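Local coordinates for fimbrial subunit type 1 (Actinomyces oris, PDB 3UXF), which serves as the major structural subunit of a fimbria on the bacterial surface, at residues P146-P151 / T338-G343; R222-D227 / F328-N333. One frame throughout, in Å; residues are numbered along the deposited sequence.

Contacts 1 and 2 lie about 10 Å apart, centre to centre, and both use the long loop between strands 312-321 and 344-362. Both segments of contact 2 fall between those of contact 1 in sequence. In contact 2 the loop covers the buried side chains of Glu224 and Val226 on strand 224-229, and Arg222, close to the start of the strand, bonds to it directly. Contact 1 joins two loops largely through two waters and a weak salt bridge between the exposed Lys148 and Asp340, beside a calcium ion. The two touch where Pro342 packs against Trp330 and Val226. Asp147 O also packs on the Phe328 ring, and the calcium bound by Asp147 is bound by Asn327 O, next to Phe328.

Contact 1: residues P146-P151 / T338-G343; sequences PDKVIP and TTDIPG. With CA (calcium ion), chain E.
Asp147 and Gly343 bring two loops together with their CA atoms 5.2 Å apart, and the first loop makes a type I beta turn from Pro146 to Val149. Val149 N closes that turn on Pro146 O. The backbones meet directly through a CA-H...O contact, Lys148 CA to Gly343 O at 3.5 Å. Gly343 has a positive phi (73°), a conformation that glycine takes easily. The Lys148 side chain runs alongside Gly343 O and then bends at its last torsion (chi4 -59°). This carries the ammonium group toward the Asp340 carboxylate, which approaches from the opposite direction. The salt bridge is long and its hydrogen bond weak: Lys148 NZ is 3.5 Å from Asp340 OD1. Water 2 is held more firmly. It accepts from Lys148 NZ at 2.9 Å and donates to both Ile341 O and Gly343 O, so the lysine reaches those carbonyls through it. Ile341 CG2 also lies against NZ. Asp147 turns its carboxylate to the calcium ion. Asp147 OD2 lies 2.5 Å from the calcium ion and Asp147 OD1 2.9 Å, an uneven two-oxygen grip. Water 3 and Asn327 O are further ligands. Water 1 takes a hydrogen from Gly343 N and gives one to Asp147 OD2, so this carboxylate oxygen serves both metal and water. Asn327 belongs to the loop that also holds 338-343. The arrangement is a calcium site that joins a loop of the N-terminal pilin domain to the 322-343 loop through Asp147 and Asn327 O, with Gly343 linked to it by water 1.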
ATOM      1  N   PRO A 146       4.544  13.074 -12.822  1.00 18.03           N
ATOM      2  CA  PRO A 146       5.043  13.298 -11.455  1.00 18.25           C
ATOM      3  C   PRO A 146       5.472  11.964 -10.843  1.00 19.86           C
ATOM      4  O   PRO A 146       4.879  10.937 -11.178  1.00 18.21           O
ATOM      5  CB  PRO A 146       3.816  13.822 -10.719  1.00 20.86           C
ATOM      6  CG  PRO A 146       2.982  14.485 -11.787  1.00 20.43           C
ATOM      7  CD  PRO A 146       3.180  13.611 -13.003  1.00 17.93           C
ATOM      8  N   ASP A 147       6.461  11.989  -9.953  1.00 19.69           N
ATOM      9  CA  ASP A 147       7.022  10.745  -9.441  1.00 19.31           C
ATOM     10  C   ASP A 147       5.972   9.756  -8.916  1.00 18.43           C
ATOM     11  O   ASP A 147       6.109   8.530  -9.080  1.00 19.22           O
ATOM     12  CB  ASP A 147       7.979  11.043  -8.284  1.00 19.70           C
ATOM     13  CG  ASP A 147       9.240  11.789  -8.715  1.00 23.98           C
ATOM     14  OD1 ASP A 147       9.341  12.341  -9.831  1.00 21.55           O
ATOM     15  OD2 ASP A 147      10.152  11.868  -7.869  1.00 26.37           O
ATOM     16  N   LYS A 148       4.967  10.282  -8.229  1.00 16.22           N
ATOM     17  CA  LYS A 148       3.987   9.456  -7.545  1.00 17.31           C
ATOM     18  C   LYS A 148       2.925   8.867  -8.447  1.00 15.63           C
ATOM     19  O   LYS A 148       2.100   8.077  -7.992  1.00 18.00           O
ATOM     20  CB  LYS A 148       3.290  10.249  -6.448  1.00 20.42           C
ATOM     21  CG  LYS A 148       4.172  10.726  -5.324  1.00 25.74           C
ATOM     22  CD  LYS A 148       3.354  11.535  -4.322  1.00 31.68           C
ATOM     23  CE  LYS A 148       4.155  11.813  -3.056  1.00 35.73           C
ATOM     24  NZ  LYS A 148       4.569  10.522  -2.434  1.00 34.92           N
ATOM     25  N   VAL A 149       2.906   9.274  -9.718  1.00 17.29           N
ATOM     26  CA  VAL A 149       1.783   8.943 -10.590  1.00 16.70           C
ATOM     27  C   VAL A 149       2.107   7.758 -11.506  1.00 15.85           C
ATOM     28  O   VAL A 149       3.202   7.629 -12.022  1.00 18.01           O
ATOM     29  CB  VAL A 149       1.423  10.188 -11.454  1.00 18.58           C
ATOM     30  CG1 VAL A 149       0.476   9.800 -12.598  1.00 17.79           C
ATOM     31  CG2 VAL A 149       0.833  11.288 -10.563  1.00 21.38           C
ATOM     32  N   ILE A 150       1.151   6.860 -11.720  1.00 15.62           N
ATOM     33  CA  ILE A 150       1.363   5.775 -12.664  1.00 17.01           C
ATOM     34  C   ILE A 150       1.145   6.246 -14.130  1.00 14.23           C
ATOM     35  O   ILE A 150       0.082   6.767 -14.425  1.00 18.26           O
ATOM     36  CB  ILE A 150       0.390   4.625 -12.374  1.00 15.81           C
ATOM     37  CG1 ILE A 150       0.658   4.084 -10.959  1.00 20.21           C
ATOM     38  CG2 ILE A 150       0.596   3.471 -13.371  1.00 16.51           C
ATOM     39  CD1 ILE A 150      -0.434   3.166 -10.466  1.00 17.77           C
ATOM     40  N   PRO A 151       2.140   6.043 -15.007  1.00 16.03           N
ATOM     41  CA  PRO A 151       1.956   6.527 -16.386  1.00 16.33           C
ATOM     42  C   PRO A 151       0.863   5.777 -17.118  1.00 17.67           C
ATOM     43  O   PRO A 151       0.632   4.573 -16.900  1.00 17.90           O
ATOM     44  CB  PRO A 151       3.282   6.184 -17.072  1.00 20.27           C
ATOM     45  CG  PRO A 151       4.245   5.944 -16.003  1.00 20.31           C
ATOM     46  CD  PRO A 151       3.454   5.415 -14.834  1.00 20.13           C
ATOM     47  N   THR A 338      15.974  13.221   3.079  1.00 23.49           N
ATOM     48  CA  THR A 338      14.667  12.854   2.507  1.00 20.68           C
ATOM     49  C   THR A 338      13.664  12.428   3.587  1.00 20.67           C
ATOM     50  O   THR A 338      14.032  11.746   4.548  1.00 21.79           O
ATOM     51  CB  THR A 338      14.823  11.662   1.529  1.00 21.47           C
ATOM     52  OG1 THR A 338      15.802  11.988   0.526  1.00 26.91           O
ATOM     53  CG2 THR A 338      13.489  11.312   0.848  1.00 22.18           C
ATOM     54  N   THR A 339      12.412  12.829   3.421  1.00 20.95           N
ATOM     55  CA  THR A 339      11.346  12.393   4.332  1.00 22.48           C
ATOM     56  C   THR A 339      10.181  11.779   3.569  1.00 22.99           C
ATOM     57  O   THR A 339       9.449  10.971   4.111  1.00 22.62           O
ATOM     58  CB  THR A 339      10.776  13.548   5.163  1.00 26.97           C
ATOM     59  OG1 THR A 339      10.413  14.621   4.275  1.00 29.00           O
ATOM     60  CG2 THR A 339      11.803  14.031   6.182  1.00 28.92           C
ATOM     61  N   ASP A 340       9.967  12.197   2.331  1.00 26.21           N
ATOM     62  CA  ASP A 340       8.854  11.648   1.568  1.00 22.62           C
ATOM     63  C   ASP A 340       9.245  10.327   0.871  1.00 18.32           C
ATOM     64  O   ASP A 340      10.372  10.178   0.426  1.00 19.64           O
ATOM     65  CB  ASP A 340       8.369  12.654   0.527  1.00 29.93           C
ATOM     66  CG  ASP A 340       6.928  12.406   0.113  1.00 37.20           C
ATOM     67  OD1 ASP A 340       6.403  11.302   0.401  1.00 43.11           O
ATOM     68  OD2 ASP A 340       6.312  13.318  -0.490  1.00 50.31           O
ATOM     69  N   ILE A 341       8.326   9.368   0.793  1.00 20.85           N
ATOM     70  CA  ILE A 341       8.625   8.118   0.071  1.00 16.50           C
ATOM     71  C   ILE A 341       8.917   8.425  -1.400  1.00 14.50           C
ATOM     72  O   ILE A 341       8.185   9.200  -2.020  1.00 17.60           O
ATOM     73  CB  ILE A 341       7.460   7.088   0.167  1.00 17.08           C
ATOM     74  CG1 ILE A 341       7.878   5.706  -0.373  1.00 14.65           C
ATOM     75  CG2 ILE A 341       6.246   7.573  -0.555  1.00 19.73           C
ATOM     76  CD1 ILE A 341       8.681   4.875   0.679  1.00 11.88           C
ATOM     77  N   PRO A 342       9.969   7.800  -1.957  1.00 13.80           N
ATOM     78  CA  PRO A 342      10.237   8.012  -3.389  1.00 15.53           C
ATOM     79  C   PRO A 342       9.344   7.166  -4.248  1.00 14.99           C
ATOM     80  O   PRO A 342       8.791   6.159  -3.824  1.00 14.85           O
ATOM     81  CB  PRO A 342      11.685   7.565  -3.558  1.00 17.93           C
ATOM     82  CG  PRO A 342      12.023   6.746  -2.374  1.00 15.90           C
ATOM     83  CD  PRO A 342      11.061   7.074  -1.281  1.00 13.81           C
ATOM     84  N   GLY A 343       9.189   7.589  -5.499  1.00 13.25           N
ATOM     85  CA  GLY A 343       8.511   6.767  -6.490  1.00 15.04           C
ATOM     86  C   GLY A 343       7.009   6.715  -6.277  1.00 12.12           C
ATOM     87  O   GLY A 343       6.388   7.649  -5.721  1.00 16.39           O
TER
HETATM   88 CA    CA E 492      11.738  13.594  -8.832  1.00 36.60          CA
HETATM   89  O   HOH W   1      10.484  10.066  -6.179  1.00 21.70           O
HETATM   90  O   HOH W   2       6.786   9.709  -4.046  1.00 24.16           O
HETATM   91  O   HOH W   3      12.994  12.565  -6.805  1.00 27.82           O

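Contact 2: residues R222-D227 / F328-N333; sequences RYEVVD and FTWDPN
Arg222 reaches across to the loop with an extended side chain and offers the edge of its guanidinium group to two carbonyls. Arg222 NH1 donates to Phe328 O at 2.9 Å, close to the guanidinium plane. Arg222 NH2 donates to Trp330 O, also at 2.9 Å, but with a tilt of 19° from that plane. Glu224 holds the same guanidinium side-on: NE bonds to OE2 and NH2 to OE1. Both nitrogens meet the carboxylate from above its plane. Glu224 OE2 has a second partner in Gln274. Glu224 OE1 also sits at the edge of the Trp330 ring, 3.5 Å from Trp330 CD1, with the carboxylate and ring planes 69° apart. Val226 lies over one face of the indole, Val226 CG1 being 3.7 Å from Trp330 CZ2. Pro332 N lies over the opposite face, so the ring is sandwiched near its rim. Trp330 NE1 bonds to Thr272 OG1 on the neighbouring strand 269-275. Glu224 fixes the guanidinium by two bonds, and NH2 grips both Glu224 OE1 and Trp330 O. With NH1 on Phe328 O, two loop carbonyls are held. The loop is thus bonded to Arg222 and packed on strand 224-229 by Trp330.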
ATOM      1  N   ARG A 222      15.761  -0.474 -14.299  1.00 16.88           N
ATOM      2  CA  ARG A 222      15.835  -0.183 -12.877  1.00 15.91           C
ATOM      3  C   ARG A 222      14.526  -0.577 -12.217  1.00 13.42           C
ATOM      4  O   ARG A 222      13.453  -0.257 -12.713  1.00 14.04           O
ATOM      5  CB  ARG A 222      16.131   1.296 -12.619  1.00 15.07           C
ATOM      6  CG  ARG A 222      16.162   1.658 -11.139  1.00 15.96           C
ATOM      7  CD  ARG A 222      16.473   3.128 -10.906  1.00 15.43           C
ATOM      8  NE  ARG A 222      16.759   3.405  -9.500  1.00 13.85           N
ATOM      9  CZ  ARG A 222      16.775   4.621  -8.967  1.00 15.28           C
ATOM     10  NH1 ARG A 222      16.521   5.681  -9.719  1.00 16.60           N
ATOM     11  NH2 ARG A 222      17.046   4.778  -7.679  1.00 14.39           N
ATOM     12  N   TYR A 223      14.625  -1.281 -11.099  1.00 15.78           N
ATOM     13  CA  TYR A 223      13.449  -1.684 -10.351  1.00 13.45           C
ATOM     14  C   TYR A 223      13.802  -1.748  -8.877  1.00 12.65           C
ATOM     15  O   TYR A 223      14.489  -2.662  -8.433  1.00 13.20           O
ATOM     16  CB  TYR A 223      12.917  -3.031 -10.843  1.00 14.01           C
ATOM     17  CG  TYR A 223      11.497  -3.320 -10.414  1.00 13.21           C
ATOM     18  CD1 TYR A 223      10.425  -3.019 -11.240  1.00 14.07           C
ATOM     19  CD2 TYR A 223      11.229  -3.894  -9.181  1.00 12.54           C
ATOM     20  CE1 TYR A 223       9.130  -3.282 -10.851  1.00 13.87           C
ATOM     21  CE2 TYR A 223       9.940  -4.159  -8.784  1.00 11.93           C
ATOM     22  CZ  TYR A 223       8.892  -3.853  -9.619  1.00 13.63           C
ATOM     23  OH  TYR A 223       7.606  -4.122  -9.221  1.00 14.07           O
ATOM     24  N   GLU A 224      13.335  -0.758  -8.129  1.00 12.24           N
ATOM     25  CA  GLU A 224      13.606  -0.690  -6.705  1.00 12.16           C
ATOM     26  C   GLU A 224      12.321  -0.505  -5.911  1.00 11.01           C
ATOM     27  O   GLU A 224      11.456   0.284  -6.282  1.00 13.26           O
ATOM     28  CB  GLU A 224      14.591   0.444  -6.400  1.00 12.96           C
ATOM     29  CG  GLU A 224      15.974   0.218  -6.992  1.00 13.92           C
ATOM     30  CD  GLU A 224      16.876   1.434  -6.901  1.00 16.25           C
ATOM     31  OE1 GLU A 224      16.522   2.393  -6.189  1.00 17.15           O
ATOM     32  OE2 GLU A 224      17.943   1.424  -7.544  1.00 17.19           O
ATOM     33  N   VAL A 225      12.213  -1.253  -4.820  1.00 10.83           N
ATOM     34  CA  VAL A 225      11.099  -1.132  -3.898  1.00 10.78           C
ATOM     35  C   VAL A 225      11.684  -0.525  -2.632  1.00 11.48           C
ATOM     36  O   VAL A 225      12.580  -1.102  -2.020  1.00 13.12           O
ATOM     37  CB  VAL A 225      10.464  -2.493  -3.590  1.00 10.32           C
ATOM     38  CG1 VAL A 225       9.368  -2.347  -2.551  1.00 11.28           C
ATOM     39  CG2 VAL A 225       9.921  -3.116  -4.863  1.00 11.85           C
ATOM     40  N   VAL A 226      11.195   0.652  -2.263  1.00  9.04           N
ATOM     41  CA  VAL A 226      11.771   1.395  -1.139  1.00  9.99           C
ATOM     42  C   VAL A 226      10.802   1.392   0.001  1.00 10.54           C
ATOM     43  O   VAL A 226       9.612   1.657  -0.182  1.00 12.53           O
ATOM     44  CB  VAL A 226      12.084   2.852  -1.550  1.00 11.02           C
ATOM     45  CG1 VAL A 226      12.714   3.616  -0.354  1.00 10.39           C
ATOM     46  CG2 VAL A 226      13.058   2.844  -2.756  1.00 12.78           C
ATOM     47  N   ASP A 227      11.294   1.085   1.207  1.00 10.73           N
ATOM     48  CA  ASP A 227      10.437   1.132   2.351  1.00 10.81           C
ATOM     49  C   ASP A 227      10.938   2.227   3.301  1.00 10.33           C
ATOM     50  O   ASP A 227      12.120   2.261   3.690  1.00 12.14           O
ATOM     51  CB  ASP A 227      10.420  -0.210   3.072  1.00 11.26           C
ATOM     52  CG  ASP A 227       9.365  -0.256   4.104  1.00 11.22           C
ATOM     53  OD1 ASP A 227       9.426   0.506   5.092  1.00 10.54           O
ATOM     54  OD2 ASP A 227       8.447  -1.056   3.915  1.00 12.47           O
ATOM     55  N   PHE A 328      13.568   9.966 -10.968  1.00 18.49           N
ATOM     56  CA  PHE A 328      13.693   9.216  -9.716  1.00 16.25           C
ATOM     57  C   PHE A 328      15.112   9.346  -9.186  1.00 17.24           C
ATOM     58  O   PHE A 328      15.989   8.521  -9.465  1.00 17.94           O
ATOM     59  CB  PHE A 328      13.331   7.738  -9.925  1.00 14.36           C
ATOM     60  CG  PHE A 328      11.935   7.519 -10.466  1.00 14.18           C
ATOM     61  CD1 PHE A 328      10.804   7.868  -9.727  1.00 14.49           C
ATOM     62  CD2 PHE A 328      11.751   6.965 -11.731  1.00 15.87           C
ATOM     63  CE1 PHE A 328       9.516   7.672 -10.237  1.00 14.54           C
ATOM     64  CE2 PHE A 328      10.464   6.750 -12.236  1.00 16.86           C
ATOM     65  CZ  PHE A 328       9.357   7.104 -11.491  1.00 17.08           C
ATOM     66  N   THR A 329      15.351  10.399  -8.407  1.00 18.27           N
ATOM     67  CA  THR A 329      16.718  10.675  -7.971  1.00 17.65           C
ATOM     68  C   THR A 329      17.127   9.936  -6.702  1.00 17.43           C
ATOM     69  O   THR A 329      18.272  10.010  -6.294  1.00 18.43           O
ATOM     70  CB  THR A 329      16.944  12.168  -7.769  1.00 19.32           C
ATOM     71  OG1 THR A 329      15.961  12.667  -6.864  1.00 24.02           O
ATOM     72  CG2 THR A 329      16.810  12.906  -9.122  1.00 24.28           C
ATOM     73  N   TRP A 330      16.201   9.197  -6.089  1.00 16.79           N
ATOM     74  CA  TRP A 330      16.553   8.328  -4.979  1.00 15.33           C
ATOM     75  C   TRP A 330      17.885   7.621  -5.115  1.00 15.82           C
ATOM     76  O   TRP A 330      18.173   6.980  -6.122  1.00 17.29           O
ATOM     77  CB  TRP A 330      15.466   7.268  -4.804  1.00 15.58           C
ATOM     78  CG  TRP A 330      15.726   6.292  -3.684  1.00 13.11           C
ATOM     79  CD1 TRP A 330      15.993   4.961  -3.801  1.00 13.77           C
ATOM     80  CD2 TRP A 330      15.721   6.585  -2.280  1.00 14.45           C
ATOM     81  NE1 TRP A 330      16.147   4.396  -2.548  1.00 13.42           N
ATOM     82  CE2 TRP A 330      15.985   5.381  -1.604  1.00 12.98           C
ATOM     83  CE3 TRP A 330      15.525   7.751  -1.540  1.00 13.47           C
ATOM     84  CZ2 TRP A 330      16.048   5.300  -0.220  1.00 12.21           C
ATOM     85  CZ3 TRP A 330      15.573   7.661  -0.153  1.00 13.57           C
ATOM     86  CH2 TRP A 330      15.834   6.448   0.483  1.00 12.68           C
ATOM     87  N   ASP A 331      18.705   7.708  -4.075  1.00 13.18           N
ATOM     88  CA  ASP A 331      19.935   6.940  -4.009  1.00 15.55           C
ATOM     89  C   ASP A 331      19.861   6.091  -2.738  1.00 17.84           C
ATOM     90  O   ASP A 331      19.878   6.621  -1.634  1.00 16.83           O
ATOM     91  CB  ASP A 331      21.119   7.891  -3.896  1.00 20.75           C
ATOM     92  CG  ASP A 331      22.426   7.166  -3.726  1.00 23.29           C
ATOM     93  OD1 ASP A 331      22.453   5.929  -3.502  1.00 20.69           O
ATOM     94  OD2 ASP A 331      23.468   7.857  -3.818  1.00 27.81           O
ATOM     95  N   PRO A 332      19.726   4.766  -2.882  1.00 14.47           N
ATOM     96  CA  PRO A 332      19.445   3.932  -1.708  1.00 15.87           C
ATOM     97  C   PRO A 332      20.484   4.049  -0.612  1.00 17.19           C
ATOM     98  O   PRO A 332      20.207   3.774   0.552  1.00 18.39           O
ATOM     99  CB  PRO A 332      19.476   2.496  -2.255  1.00 17.92           C
ATOM    100  CG  PRO A 332      19.332   2.628  -3.738  1.00 18.08           C
ATOM    101  CD  PRO A 332      19.670   4.027  -4.161  1.00 14.65           C
ATOM    102  N   ASN A 333      21.700   4.416  -1.007  1.00 18.15           N
ATOM    103  CA  ASN A 333      22.797   4.528  -0.077  1.00 21.18           C
ATOM    104  C   ASN A 333      22.915   5.917   0.507  1.00 21.83           C
ATOM    105  O   ASN A 333      23.638   6.106   1.470  1.00 27.46           O
ATOM    106  CB  ASN A 333      24.111   4.162  -0.788  1.00 23.44           C
ATOM    107  CG  ASN A 333      24.296   2.683  -0.891  1.00 25.17           C
ATOM    108  OD1 ASN A 333      24.397   1.997   0.126  1.00 24.96           O
ATOM    109  ND2 ASN A 333      24.297   2.162  -2.113  1.00 26.68           N
TER